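PDB 3KA7: oxidoreductase from Methanosarcina mazei, which binds flavin-adenine dinucleotide and probably catalyses a redox reaction as a member of the flavin-containing amine oxidoreductase family, its substrate not being established. Local coordinates for residues 45-50 with 323-328; 85-90 with 99-104; 282-287 with 330-335; 287-292 with 359-364; 303-308 with 350-355. All coordinates share one frame; numbering follows the deposited sequence.

Contact 1 (45-50 with 323-328); sequences KGFQLS and PGKHLT
Phe47 and Leu49 put their side chains against Leu327, and apolar packing carries this contact. The closest touch is between two methyl groups: Leu49 CD2 sits 3.4 Å from Leu327 CD1, tighter than usual for carbons. With CG anti to its backbone N (chi1 175°), Leu327 turns both methyls toward strand 47-50. Its CB approaches the rim of the Phe47 ring near the ring plane, 4.1 Å from Phe47 CD1. Farther round the same ring, Phe47 CZ meets Lys325 CB at 4.0 Å, the two side chains crossing at about a right angle.

The strands 47-50 and 326-328 run nearly parallel, 17° between their directions, but their axes come no closer than 8.6 Å. They are therefore layers packed through side chains and not neighbours in one sheet: a two-stranded antiparallel hairpin, 41-44 with 47-50, lies against the large mixed sheet to which 326-334 belongs. Leu365 of strand 362-370 also touches Phe47 and Leu49.

Polar groups are few here. His326 O lies at the ring edge, 3.8 Å from Phe47 CE1. Leu327 CD2 covers Gln48 O at 3.5 Å, and this buried carbonyl oxygen has no polar partner in the model.

Contact 2 (85-90 with 99-104); sequences TVRVPL and KGFKDI
Arg87 grips Asp103 side-on with two nitrogens, one to each carboxylate oxygen: Arg87 NE reaches Asp103 OD1 at 2.8 Å, and Arg87 NH2 reaches Asp103 OD2 at 2.8 Å. Both oxygens use their syn lone pairs, and the guanidinium and carboxylate planes are only 7° apart, so the salt bridge is flat and nearly straight. A water links Asp103 OD2 to Thr85 OG1, which also bonds to His295.

The Phe101 ring stacks against the arginine, 11° from the guanidinium plane. Arg87 CD makes a CH-pi contact 3.6 Å from the centroid of the Phe101 ring, while Phe101 CE1 lies over one guanidinium face, offset toward its rim. Bends at chi2 and chi3 fold the arginine over this ring. Shortening Arg87 to an alanine is likely to leave Asp103 without its charged mate and the Phe101 ring without this cover.

The backbones pair through Val86 with Ile104 and Val88 with Lys102; Val88 N to Lys102 O is 2.8 Å. The last bond, Leu90 N to Gly100 O, is longer at 3.3 Å, its donor well above the carbonyl plane. On the face opposite the salt bridge, Val88 CG2 packs tightly on Lys102 CG (3.5 Å), and Val86 CB meets Ile104 CG1. Trp150 of helix 149-163 touches Val86, Val88 and Ile104. This is an antiparallel beta hairpin, 85-89 with 101-105, at one end of the mixed sheet.

Contact 3 (282-287 with 330-335); sequences IKICLA and CHQYVA
Ile282 lies against Gln332 and Val334 at the apolar centre of this strand pair. Its CD1 methyl meets Val334 CG2 at 3.5 Å, the two side chains crossing obliquely. Ile282 CB rests on Gln332 CG (3.7 Å), and these two side chains run side by side in the same direction. Gln332 takes up this position with CG between its backbone N and carbonyl carbon (chi1 63°); beyond CG the chain is extended, bringing the amide end to Ile284 CD1. Cutting Gln332 back to an alanine is likely to open a gap beside Ile282 and leave the end of Ile284 without this neighbour.

On the same face Ile284 stands across from Cys330, and Leu286 CD1 reaches Cys330 SG at 4.1 Å. Helix 342-356 closes over this side, Leu353 touching Cys330 and Leu286.

Four backbone hydrogen bonds join the antiparallel strands, two at Ile282 with Gln332 and two at Ile284 with Cys330. Ile282 N to Gln332 O measures 2.9 Å, and both bonds of that pair lie in the carbonyl planes. In the pair between, Lys283 and His331 point to the other face, and Lys283 CA makes a CA-H...O contact of 3.2 Å with Cys330 O.

On that other face Lys283 NZ bonds to Gly52 O, its side chain about 4 Å from the bound FAD, and His331 NE2 bonds to Ser164, whereas buried His331 ND1 has no partner in the model. The pair is thus mostly apolar, apart from Gln332, toward helix 342-356, with Lys283 and His331 on the other face, where the lysine probably adds positive charge near the cofactor.

Contact 4 (287-292 with 359-364); sequences AADEPL and GKRYEV
The Glu290 side chain crosses that of Lys360 at about a right angle, its OE2 3.4 Å from Lys360 CD, and the same oxygen takes the backbone amide of Arg361. That bond, Arg361 N to Glu290 OE2, is 2.8 Å long and uses the anti lone pair. An extended chain beyond CG carries the Glu290 carboxylate this far. The salt bridge is long: Glu290 OE1 to Lys360 NZ is 4.0 Å. A water donates to Glu290 OE1 and Pro291 O and weakly accepts from Lys360 NZ.

Asp289 meets the aliphatic part of Arg361, its OD2 3.1 Å from Arg361 CG, while the guanidinium leads away, its plane 82° from the carboxylate. Leu292 and Lys360 pass in opposite directions, Leu292 CD2 3.5 Å from Lys360 CB, a tight contact, and Leu292 CD1 approaches Tyr362 CB.

The backbones are joined by Ala287 N to Glu363 O at 2.8 Å, the return bond from Glu363 N to Ala287 O, and Asp289 N to Arg361 O. Between them Ala288 CB faces Tyr362 CB at 4.1 Å. This is antiparallel pairing at the edge of the mixed sheet, where the end of strand 280-288 meets the start of its outermost strand, 362-370.

Contact 5 (303-308 with 350-355); sequences YTRRIN and LEDLKE
The Arg305 guanidinium has Glu351 CB over the centre of one face, 3.6 Å above the plane, and two carboxylates at its edge. Arg305 NH1 reaches Asp352 OD1 at 3.0 Å almost exactly in the guanidinium plane, and Arg305 NH2 reaches Glu355 OE2 at 3.0 Å; a weak bond from NH1 to Glu355 OE1 completes the network. The carboxylates are turned, Asp352 by 50° and Glu355 by 46° against the guanidinium.

Asp352 is the buried centre. Its OD1 accepts Arg305 N (2.8 Å) as well as Arg305 NH1, from opposite faces of the carboxylate, while OD2 takes Arg306 N at 2.8 Å on its syn lone pair and Ile307 N at 2.9 Å on the anti side. Four bonds fix the carboxylate's rotation and probably stabilise its negative charge. CG anti to the carbonyl carbon (chi1 -76°) sends it from the helix into this turn of amides, which Thr304 OG1 tightens by bonding to Ile307 O at 2.6 Å.

Beside the carboxylate of Asp352, Ile307 CD1 packs on Leu353 CD2 (3.5 Å). The turn leads into strand 307-311, next to 326-334 in the mixed sheet, and helix 342-356 packs against it; Arg306 adds a salt bridge to Glu345 of that helix, and Tyr303 touches helix 149-163.

All five contacts meet one mixed sheet, with strand order 101-105, 85-89, 298-300, 307-311, 326-334, 280-288, 362-370. Contact 2, a hairpin that closes before contacts 3, 4 and 5 open, forms one edge and contact 4 the other; contact 3 joins two inner strands, and shares Ala287 with contact 4. Contact 5 sets helix 342-356 on the sheet, its centre about 10 Å from that of contact 3. Contact 1 packs the hairpin of 41-44 and 47-50 on the sheet, its centre about 11 Å from that of contact 4. Contacts 1, 3 and 4 interleave along the chain; contact 1 ties an early segment to late ones, and contact 3 lies closest to the flavin, whereas contact 2 lies about 26 Å from contact 1, centre to centre.

Contact 1 (45-50 with 323-328)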
# COMPACT_ATOMS: atom_id res chain seq x y z
N LYS A 45 -14.09 5.71 18.42
CA LYS A 45 -14.70 6.96 18.85
C LYS A 45 -15.62 7.61 17.81
O LYS A 45 -15.63 8.82 17.64
CB LYS A 45 -13.62 7.93 19.33
CG LYS A 45 -12.89 7.41 20.56
CD LYS A 45 -11.93 8.41 21.14
CE LYS A 45 -11.32 7.85 22.43
NZ LYS A 45 -10.23 8.71 22.96
N GLY A 46 -16.41 6.78 17.12
CA GLY A 46 -17.37 7.28 16.16
C GLY A 46 -16.80 7.48 14.76
O GLY A 46 -17.51 7.89 13.86
N PHE A 47 -15.50 7.19 14.61
CA PHE A 47 -14.82 7.30 13.32
C PHE A 47 -14.56 5.91 12.75
O PHE A 47 -14.34 4.95 13.50
CB PHE A 47 -13.47 7.99 13.49
CG PHE A 47 -13.56 9.47 13.73
CD1 PHE A 47 -13.41 10.36 12.68
CD2 PHE A 47 -13.79 9.97 15.01
CE1 PHE A 47 -13.48 11.74 12.89
CE2 PHE A 47 -13.87 11.34 15.22
CZ PHE A 47 -13.72 12.22 14.17
N GLN A 48 -14.57 5.81 11.42
CA GLN A 48 -14.12 4.59 10.75
C GLN A 48 -12.65 4.77 10.37
O GLN A 48 -12.35 5.22 9.28
CB GLN A 48 -14.96 4.31 9.50
CG GLN A 48 -16.38 3.83 9.79
CD GLN A 48 -16.41 2.52 10.56
OE1 GLN A 48 -16.89 2.47 11.70
NE2 GLN A 48 -15.91 1.46 9.94
N LEU A 49 -11.76 4.45 11.30
CA LEU A 49 -10.33 4.45 11.01
C LEU A 49 -10.04 3.15 10.25
O LEU A 49 -10.96 2.45 9.82
CB LEU A 49 -9.52 4.54 12.32
CG LEU A 49 -9.84 5.73 13.23
CD1 LEU A 49 -8.86 5.82 14.43
CD2 LEU A 49 -9.84 7.03 12.42
N SER A 50 -8.77 2.82 10.08
CA SER A 50 -8.45 1.60 9.36
C SER A 50 -7.36 0.82 10.05
O SER A 50 -6.65 1.34 10.92
CB SER A 50 -8.00 1.91 7.93
OG SER A 50 -6.64 2.29 7.90
N PRO A 323 -21.10 13.45 12.52
CA PRO A 323 -21.60 14.71 11.96
C PRO A 323 -20.71 15.90 12.34
O PRO A 323 -20.31 16.05 13.49
CB PRO A 323 -22.98 14.85 12.62
CG PRO A 323 -23.42 13.43 12.84
CD PRO A 323 -22.15 12.70 13.23
N GLY A 324 -20.39 16.73 11.35
CA GLY A 324 -19.60 17.94 11.60
C GLY A 324 -18.14 17.67 11.90
O GLY A 324 -17.44 18.51 12.49
N LYS A 325 -17.66 16.50 11.52
CA LYS A 325 -16.25 16.18 11.70
C LYS A 325 -15.67 15.69 10.39
O LYS A 325 -16.39 15.14 9.56
CB LYS A 325 -16.06 15.09 12.77
CG LYS A 325 -16.45 15.51 14.19
CD LYS A 325 -15.72 16.76 14.63
CE LYS A 325 -16.23 17.27 15.97
NZ LYS A 325 -15.96 16.30 17.08
N HIS A 326 -14.37 15.91 10.20
CA HIS A 326 -13.66 15.27 9.09
C HIS A 326 -12.61 14.32 9.67
O HIS A 326 -12.11 14.53 10.78
CB HIS A 326 -12.98 16.30 8.18
CG HIS A 326 -13.87 16.86 7.12
ND1 HIS A 326 -14.36 16.10 6.08
CD2 HIS A 326 -14.39 18.10 6.95
CE1 HIS A 326 -15.12 16.85 5.31
NE2 HIS A 326 -15.15 18.07 5.81
N LEU A 327 -12.30 13.28 8.91
CA LEU A 327 -11.21 12.38 9.26
C LEU A 327 -10.03 12.73 8.37
O LEU A 327 -10.10 12.56 7.16
CB LEU A 327 -11.62 10.93 9.01
CG LEU A 327 -10.56 9.84 9.21
CD1 LEU A 327 -9.86 9.95 10.59
CD2 LEU A 327 -11.17 8.45 9.00
N THR A 328 -8.97 13.23 8.98
CA THR A 328 -7.78 13.63 8.24
C THR A 328 -6.65 12.73 8.72
O THR A 328 -6.36 12.67 9.92
CB THR A 328 -7.44 15.09 8.51
OG1 THR A 328 -8.60 15.90 8.26
CG2 THR A 328 -6.27 15.55 7.62

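Contact 2 (85-90 with 99-104)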
# COMPACT_ATOMS: atom_id res chain seq x y z
N THR A 85 -2.80 17.80 -4.50
CA THR A 85 -2.11 19.07 -4.39
C THR A 85 -0.86 18.94 -3.53
O THR A 85 -0.63 17.89 -2.90
CB THR A 85 -3.03 20.15 -3.82
OG1 THR A 85 -3.49 19.76 -2.51
CG2 THR A 85 -4.25 20.32 -4.74
N VAL A 86 -0.04 19.99 -3.54
CA VAL A 86 1.25 19.97 -2.88
C VAL A 86 1.46 21.28 -2.16
O VAL A 86 1.36 22.35 -2.77
CB VAL A 86 2.39 19.79 -3.91
CG1 VAL A 86 3.73 19.54 -3.19
CG2 VAL A 86 2.08 18.64 -4.87
N ARG A 87 1.79 21.19 -0.88
CA ARG A 87 2.01 22.37 -0.05
C ARG A 87 3.48 22.79 -0.08
O ARG A 87 4.37 22.00 0.24
CB ARG A 87 1.56 22.09 1.38
CG ARG A 87 1.50 23.31 2.26
CD ARG A 87 0.36 23.22 3.27
NE ARG A 87 -0.94 23.24 2.62
CZ ARG A 87 -2.11 23.14 3.26
NH1 ARG A 87 -2.13 23.00 4.58
NH2 ARG A 87 -3.25 23.18 2.58
N VAL A 88 3.72 24.04 -0.47
CA VAL A 88 5.08 24.52 -0.63
C VAL A 88 5.26 25.85 0.12
O VAL A 88 4.28 26.50 0.46
CB VAL A 88 5.46 24.70 -2.12
CG1 VAL A 88 5.39 23.36 -2.84
CG2 VAL A 88 4.55 25.73 -2.79
N PRO A 89 6.51 26.23 0.38
CA PRO A 89 6.70 27.50 1.06
C PRO A 89 6.27 28.66 0.17
O PRO A 89 6.25 28.54 -1.07
CB PRO A 89 8.21 27.53 1.31
CG PRO A 89 8.61 26.09 1.33
CD PRO A 89 7.76 25.47 0.27
N LEU A 90 5.91 29.77 0.81
CA LEU A 90 5.44 30.95 0.10
C LEU A 90 6.51 31.47 -0.85
O LEU A 90 6.22 31.79 -2.00
CB LEU A 90 5.05 32.02 1.12
CG LEU A 90 3.92 32.99 0.80
CD1 LEU A 90 2.78 32.33 0.03
CD2 LEU A 90 3.41 33.59 2.09
N LYS A 99 7.00 30.67 7.45
CA LYS A 99 6.66 31.98 6.89
C LYS A 99 5.45 31.94 5.96
O LYS A 99 5.19 32.88 5.22
CB LYS A 99 7.87 32.60 6.19
CG LYS A 99 9.02 32.95 7.13
CD LYS A 99 8.61 34.00 8.16
CE LYS A 99 8.14 35.29 7.49
NZ LYS A 99 7.45 36.21 8.44
N GLY A 100 4.69 30.85 6.00
CA GLY A 100 3.52 30.74 5.17
C GLY A 100 3.71 29.71 4.08
O GLY A 100 4.82 29.23 3.86
N PHE A 101 2.63 29.38 3.40
CA PHE A 101 2.66 28.37 2.35
C PHE A 101 1.64 28.65 1.28
O PHE A 101 0.73 29.48 1.43
CB PHE A 101 2.42 26.98 2.94
CG PHE A 101 1.08 26.83 3.61
CD1 PHE A 101 -0.07 26.63 2.85
CD2 PHE A 101 0.96 26.86 4.99
CE1 PHE A 101 -1.30 26.48 3.46
CE2 PHE A 101 -0.28 26.72 5.60
CZ PHE A 101 -1.40 26.52 4.84
N LYS A 102 1.79 27.95 0.17
CA LYS A 102 0.81 27.97 -0.89
C LYS A 102 0.68 26.55 -1.42
O LYS A 102 1.56 25.71 -1.19
CB LYS A 102 1.25 28.94 -1.99
CG LYS A 102 2.55 28.54 -2.66
CD LYS A 102 3.00 29.61 -3.66
CE LYS A 102 4.41 29.31 -4.18
NZ LYS A 102 4.77 30.18 -5.34
N ASP A 103 -0.43 26.27 -2.10
CA ASP A 103 -0.66 24.93 -2.66
C ASP A 103 -0.66 24.96 -4.19
O ASP A 103 -1.24 25.87 -4.79
CB ASP A 103 -2.00 24.37 -2.16
CG ASP A 103 -2.00 24.04 -0.68
OD1 ASP A 103 -0.92 23.95 -0.05
OD2 ASP A 103 -3.10 23.85 -0.11
N ILE A 104 -0.00 23.98 -4.81
CA ILE A 104 -0.04 23.79 -6.26
C ILE A 104 -0.61 22.41 -6.60
O ILE A 104 -0.55 21.50 -5.80
CB ILE A 104 1.37 23.91 -6.88
CG1 ILE A 104 2.26 22.75 -6.40
CG2 ILE A 104 2.01 25.24 -6.51
CD1 ILE A 104 3.44 22.44 -7.31
O HOH W 1 -4.63 22.06 -1.46

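Contact 3 (282-287 with 330-335)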
# COMPACT_ATOMS: atom_id res chain seq x y z
N ILE A 282 4.45 5.75 10.11
CA ILE A 282 3.54 6.12 11.18
C ILE A 282 2.37 6.91 10.61
O ILE A 282 2.56 7.80 9.80
CB ILE A 282 4.24 6.98 12.22
CG1 ILE A 282 5.30 6.17 12.96
CG2 ILE A 282 3.21 7.56 13.19
CD1 ILE A 282 6.38 7.05 13.56
N LYS A 283 1.17 6.53 11.03
CA LYS A 283 -0.07 7.16 10.60
C LYS A 283 -0.65 7.95 11.78
O LYS A 283 -0.83 7.40 12.87
CB LYS A 283 -1.06 6.07 10.17
CG LYS A 283 -2.48 6.57 9.90
CD LYS A 283 -3.39 5.48 9.33
CE LYS A 283 -3.24 4.16 10.05
NZ LYS A 283 -4.32 3.22 9.63
N ILE A 284 -0.92 9.24 11.56
CA ILE A 284 -1.54 10.07 12.58
C ILE A 284 -2.94 10.42 12.11
O ILE A 284 -3.10 11.06 11.07
CB ILE A 284 -0.73 11.36 12.84
CG1 ILE A 284 0.68 11.00 13.32
CG2 ILE A 284 -1.46 12.27 13.84
CD1 ILE A 284 1.59 12.21 13.49
N CYS A 285 -3.96 10.00 12.86
CA CYS A 285 -5.36 10.27 12.50
C CYS A 285 -5.86 11.46 13.31
O CYS A 285 -5.71 11.50 14.52
CB CYS A 285 -6.22 9.05 12.82
SG CYS A 285 -5.71 7.55 11.89
N LEU A 286 -6.46 12.43 12.61
CA LEU A 286 -6.95 13.66 13.26
C LEU A 286 -8.46 13.69 13.21
O LEU A 286 -9.06 13.34 12.20
CB LEU A 286 -6.40 14.90 12.54
CG LEU A 286 -4.89 14.95 12.30
CD1 LEU A 286 -4.51 16.21 11.53
CD2 LEU A 286 -4.10 14.86 13.62
N ALA A 287 -9.07 14.09 14.32
CA ALA A 287 -10.50 14.33 14.35
C ALA A 287 -10.64 15.83 14.11
O ALA A 287 -10.41 16.63 15.00
CB ALA A 287 -11.06 13.94 15.70
N CYS A 330 -2.58 11.39 8.25
CA CYS A 330 -1.25 11.81 7.84
C CYS A 330 -0.31 10.60 7.81
O CYS A 330 -0.42 9.73 8.67
CB CYS A 330 -0.68 12.80 8.85
SG CYS A 330 -1.82 14.16 9.24
N HIS A 331 0.61 10.58 6.86
CA HIS A 331 1.62 9.51 6.80
C HIS A 331 3.03 10.06 6.88
O HIS A 331 3.36 11.07 6.24
CB HIS A 331 1.53 8.70 5.52
CG HIS A 331 2.40 7.48 5.54
ND1 HIS A 331 2.15 6.41 6.36
CD2 HIS A 331 3.55 7.19 4.87
CE1 HIS A 331 3.10 5.50 6.20
NE2 HIS A 331 3.95 5.94 5.29
N GLN A 332 3.87 9.38 7.65
CA GLN A 332 5.29 9.67 7.61
C GLN A 332 6.10 8.38 7.47
O GLN A 332 5.89 7.40 8.20
CB GLN A 332 5.72 10.48 8.84
CG GLN A 332 5.54 9.75 10.17
CD GLN A 332 5.70 10.67 11.38
OE1 GLN A 332 6.77 10.70 12.02
NE2 GLN A 332 4.65 11.40 11.70
N TYR A 333 6.99 8.37 6.48
CA TYR A 333 7.99 7.34 6.31
C TYR A 333 8.83 7.21 7.58
O TYR A 333 9.18 8.21 8.18
CB TYR A 333 8.90 7.75 5.14
CG TYR A 333 10.28 7.11 5.11
CD1 TYR A 333 10.44 5.80 4.69
CD2 TYR A 333 11.41 7.83 5.48
CE1 TYR A 333 11.70 5.21 4.66
CE2 TYR A 333 12.68 7.25 5.44
CZ TYR A 333 12.81 5.94 5.03
OH TYR A 333 14.04 5.33 4.97
N VAL A 334 9.14 5.97 7.98
CA VAL A 334 10.11 5.71 9.05
C VAL A 334 11.23 4.83 8.50
O VAL A 334 10.97 3.75 7.96
CB VAL A 334 9.45 5.01 10.28
CG1 VAL A 334 10.48 4.66 11.35
CG2 VAL A 334 8.38 5.89 10.87
N ALA A 335 12.46 5.32 8.61
CA ALA A 335 13.64 4.55 8.19
C ALA A 335 13.84 3.35 9.12
O ALA A 335 13.57 3.44 10.32
CB ALA A 335 14.86 5.46 8.21

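Contact 4 (287-292 with 359-364)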
# COMPACT_ATOMS: atom_id res chain seq x y z
N ALA A 287 -9.07 14.09 14.32
CA ALA A 287 -10.50 14.33 14.35
C ALA A 287 -10.64 15.83 14.11
O ALA A 287 -10.41 16.63 15.00
CB ALA A 287 -11.06 13.94 15.70
N ALA A 288 -10.98 16.22 12.88
CA ALA A 288 -10.98 17.64 12.54
C ALA A 288 -12.38 18.25 12.67
O ALA A 288 -13.35 17.62 12.29
CB ALA A 288 -10.43 17.84 11.13
N ASP A 289 -12.45 19.48 13.18
CA ASP A 289 -13.73 20.19 13.32
C ASP A 289 -14.00 21.08 12.10
O ASP A 289 -15.01 21.81 12.06
CB ASP A 289 -13.72 21.05 14.57
CG ASP A 289 -13.42 20.25 15.81
OD1 ASP A 289 -14.34 19.57 16.30
OD2 ASP A 289 -12.26 20.29 16.29
N GLU A 290 -13.10 21.02 11.13
CA GLU A 290 -13.22 21.76 9.88
C GLU A 290 -12.35 21.04 8.86
O GLU A 290 -11.46 20.29 9.24
CB GLU A 290 -12.70 23.18 10.08
CG GLU A 290 -11.22 23.27 10.45
CD GLU A 290 -10.75 24.69 10.64
OE1 GLU A 290 -11.14 25.56 9.83
OE2 GLU A 290 -9.98 24.95 11.59
N PRO A 291 -12.61 21.25 7.56
CA PRO A 291 -11.74 20.64 6.56
C PRO A 291 -10.29 21.10 6.70
O PRO A 291 -10.03 22.28 6.95
CB PRO A 291 -12.34 21.12 5.23
CG PRO A 291 -13.73 21.51 5.55
CD PRO A 291 -13.72 22.01 6.96
N LEU A 292 -9.34 20.17 6.56
CA LEU A 292 -7.93 20.52 6.61
C LEU A 292 -7.31 20.39 5.22
O LEU A 292 -6.47 21.21 4.85
CB LEU A 292 -7.18 19.65 7.63
CG LEU A 292 -7.69 19.73 9.07
CD1 LEU A 292 -6.98 18.70 9.96
CD2 LEU A 292 -7.54 21.14 9.64
N GLY A 359 -3.20 27.01 13.30
CA GLY A 359 -4.42 27.68 13.74
C GLY A 359 -5.70 26.91 13.45
O GLY A 359 -6.79 27.38 13.76
N LYS A 360 -5.57 25.71 12.89
CA LYS A 360 -6.75 24.92 12.57
C LYS A 360 -7.28 24.18 13.79
O LYS A 360 -6.55 23.92 14.75
CB LYS A 360 -6.47 23.95 11.42
CG LYS A 360 -6.12 24.63 10.12
CD LYS A 360 -7.32 25.32 9.49
CE LYS A 360 -7.05 25.69 8.04
NZ LYS A 360 -8.10 26.61 7.51
N ARG A 361 -8.56 23.83 13.73
CA ARG A 361 -9.24 23.21 14.85
C ARG A 361 -9.34 21.70 14.65
O ARG A 361 -10.13 21.21 13.85
CB ARG A 361 -10.64 23.83 14.98
CG ARG A 361 -11.50 23.27 16.09
CD ARG A 361 -10.73 23.14 17.37
NE ARG A 361 -10.64 24.39 18.10
CZ ARG A 361 -11.44 24.73 19.11
NH1 ARG A 361 -12.41 23.92 19.50
NH2 ARG A 361 -11.27 25.89 19.72
N TYR A 362 -8.51 20.95 15.37
CA TYR A 362 -8.55 19.49 15.31
C TYR A 362 -7.95 18.91 16.58
O TYR A 362 -7.32 19.62 17.35
CB TYR A 362 -7.76 18.97 14.09
CG TYR A 362 -6.30 19.35 14.16
CD1 TYR A 362 -5.37 18.53 14.79
CD2 TYR A 362 -5.84 20.54 13.61
CE1 TYR A 362 -4.04 18.89 14.88
CE2 TYR A 362 -4.52 20.91 13.69
CZ TYR A 362 -3.62 20.07 14.33
OH TYR A 362 -2.31 20.43 14.43
N GLU A 363 -8.15 17.61 16.78
CA GLU A 363 -7.48 16.89 17.85
C GLU A 363 -6.85 15.64 17.26
O GLU A 363 -7.37 15.04 16.32
CB GLU A 363 -8.48 16.49 18.94
CG GLU A 363 -9.24 17.67 19.55
CD GLU A 363 -10.48 17.24 20.31
OE1 GLU A 363 -11.32 16.51 19.73
OE2 GLU A 363 -10.63 17.64 21.49
N VAL A 364 -5.73 15.24 17.82
CA VAL A 364 -5.15 13.96 17.44
C VAL A 364 -6.02 12.85 18.00
O VAL A 364 -6.23 12.77 19.21
CB VAL A 364 -3.72 13.84 17.97
CG1 VAL A 364 -3.16 12.45 17.67
CG2 VAL A 364 -2.84 14.96 17.39
O HOH W 2 -12.06 17.20 17.07
O HOH W 3 -10.92 24.80 7.22

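Contact 5 (303-308 with 350-355)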
# COMPACT_ATOMS: atom_id res chain seq x y z
N TYR A 303 7.89 19.91 2.66
CA TYR A 303 8.78 20.73 3.49
C TYR A 303 8.51 20.58 4.99
O TYR A 303 8.17 21.55 5.68
CB TYR A 303 8.73 22.21 3.05
CG TYR A 303 9.37 22.37 1.69
CD1 TYR A 303 10.70 22.75 1.58
CD2 TYR A 303 8.66 22.08 0.53
CE1 TYR A 303 11.31 22.86 0.34
CE2 TYR A 303 9.26 22.20 -0.74
CZ TYR A 303 10.59 22.58 -0.82
OH TYR A 303 11.20 22.69 -2.05
N THR A 304 8.67 19.35 5.47
CA THR A 304 8.40 18.99 6.85
C THR A 304 9.60 18.22 7.40
O THR A 304 10.53 17.88 6.66
CB THR A 304 7.24 18.01 6.92
OG1 THR A 304 7.58 16.87 6.12
CG2 THR A 304 5.96 18.67 6.36
N ARG A 305 9.55 17.91 8.69
CA ARG A 305 10.53 17.01 9.31
C ARG A 305 10.30 15.57 8.89
O ARG A 305 11.26 14.85 8.57
CB ARG A 305 10.42 17.07 10.84
CG ARG A 305 10.65 18.44 11.45
CD ARG A 305 9.97 18.53 12.82
NE ARG A 305 10.09 19.87 13.38
CZ ARG A 305 9.32 20.89 13.02
NH1 ARG A 305 8.36 20.73 12.11
NH2 ARG A 305 9.50 22.08 13.57
N ARG A 306 9.04 15.14 8.88
CA ARG A 306 8.70 13.73 8.67
C ARG A 306 7.43 13.48 7.84
O ARG A 306 7.40 12.57 7.02
CB ARG A 306 8.56 13.00 10.01
CG ARG A 306 9.87 12.77 10.72
CD ARG A 306 10.67 11.76 9.93
NE ARG A 306 12.09 11.72 10.28
CZ ARG A 306 12.55 11.57 11.51
NH1 ARG A 306 11.69 11.45 12.51
NH2 ARG A 306 13.87 11.52 11.73
N ILE A 307 6.37 14.25 8.08
CA ILE A 307 5.09 13.99 7.39
C ILE A 307 5.23 14.16 5.88
O ILE A 307 5.73 15.18 5.41
CB ILE A 307 3.94 14.86 7.95
CG1 ILE A 307 3.61 14.40 9.38
CG2 ILE A 307 2.70 14.72 7.09
CD1 ILE A 307 2.54 15.24 10.09
N ASN A 308 4.83 13.14 5.12
CA ASN A 308 4.95 13.17 3.66
C ASN A 308 3.69 13.63 2.95
O ASN A 308 3.73 14.18 1.84
CB ASN A 308 5.32 11.79 3.13
CG ASN A 308 6.60 11.27 3.72
OD1 ASN A 308 6.59 10.23 4.36
ND2 ASN A 308 7.71 12.01 3.53
N LEU A 350 4.21 15.33 15.07
CA LEU A 350 3.32 16.22 15.81
C LEU A 350 3.70 17.69 15.66
O LEU A 350 2.82 18.57 15.57
CB LEU A 350 3.28 15.81 17.28
CG LEU A 350 2.57 14.48 17.53
CD1 LEU A 350 2.58 14.15 19.01
CD2 LEU A 350 1.14 14.54 17.02
N GLU A 351 5.01 17.95 15.61
CA GLU A 351 5.52 19.30 15.36
C GLU A 351 5.15 19.74 13.95
O GLU A 351 4.78 20.90 13.73
CB GLU A 351 7.04 19.34 15.50
CG GLU A 351 7.53 18.98 16.89
CD GLU A 351 6.73 19.68 17.96
OE1 GLU A 351 6.76 20.93 18.01
OE2 GLU A 351 6.05 18.98 18.74
N ASP A 352 5.26 18.81 12.99
CA ASP A 352 4.92 19.11 11.59
C ASP A 352 3.48 19.60 11.44
O ASP A 352 3.21 20.47 10.62
CB ASP A 352 5.09 17.89 10.67
CG ASP A 352 6.54 17.58 10.35
OD1 ASP A 352 7.40 18.49 10.44
OD2 ASP A 352 6.81 16.42 9.98
N LEU A 353 2.56 18.98 12.20
CA LEU A 353 1.13 19.30 12.14
C LEU A 353 0.87 20.79 12.40
O LEU A 353 0.02 21.40 11.76
CB LEU A 353 0.36 18.47 13.18
CG LEU A 353 0.27 16.97 12.95
CD1 LEU A 353 -0.57 16.31 14.05
CD2 LEU A 353 -0.33 16.70 11.57
N LYS A 354 1.63 21.35 13.33
CA LYS A 354 1.45 22.75 13.69
C LYS A 354 1.84 23.68 12.55
O LYS A 354 1.32 24.79 12.44
CB LYS A 354 2.30 23.07 14.92
CG LYS A 354 1.99 22.20 16.13
CD LYS A 354 2.99 22.51 17.26
CE LYS A 354 2.88 21.52 18.41
NZ LYS A 354 3.72 21.97 19.56
N GLU A 355 2.75 23.22 11.70
CA GLU A 355 3.26 24.01 10.58
C GLU A 355 2.45 23.77 9.31
O GLU A 355 2.30 24.67 8.48
CB GLU A 355 4.75 23.72 10.35
CG GLU A 355 5.62 24.15 11.54
CD GLU A 355 7.10 23.78 11.41
OE1 GLU A 355 7.50 23.08 10.46
OE2 GLU A 355 7.87 24.20 12.30
O HOH W 4 7.22 23.22 7.67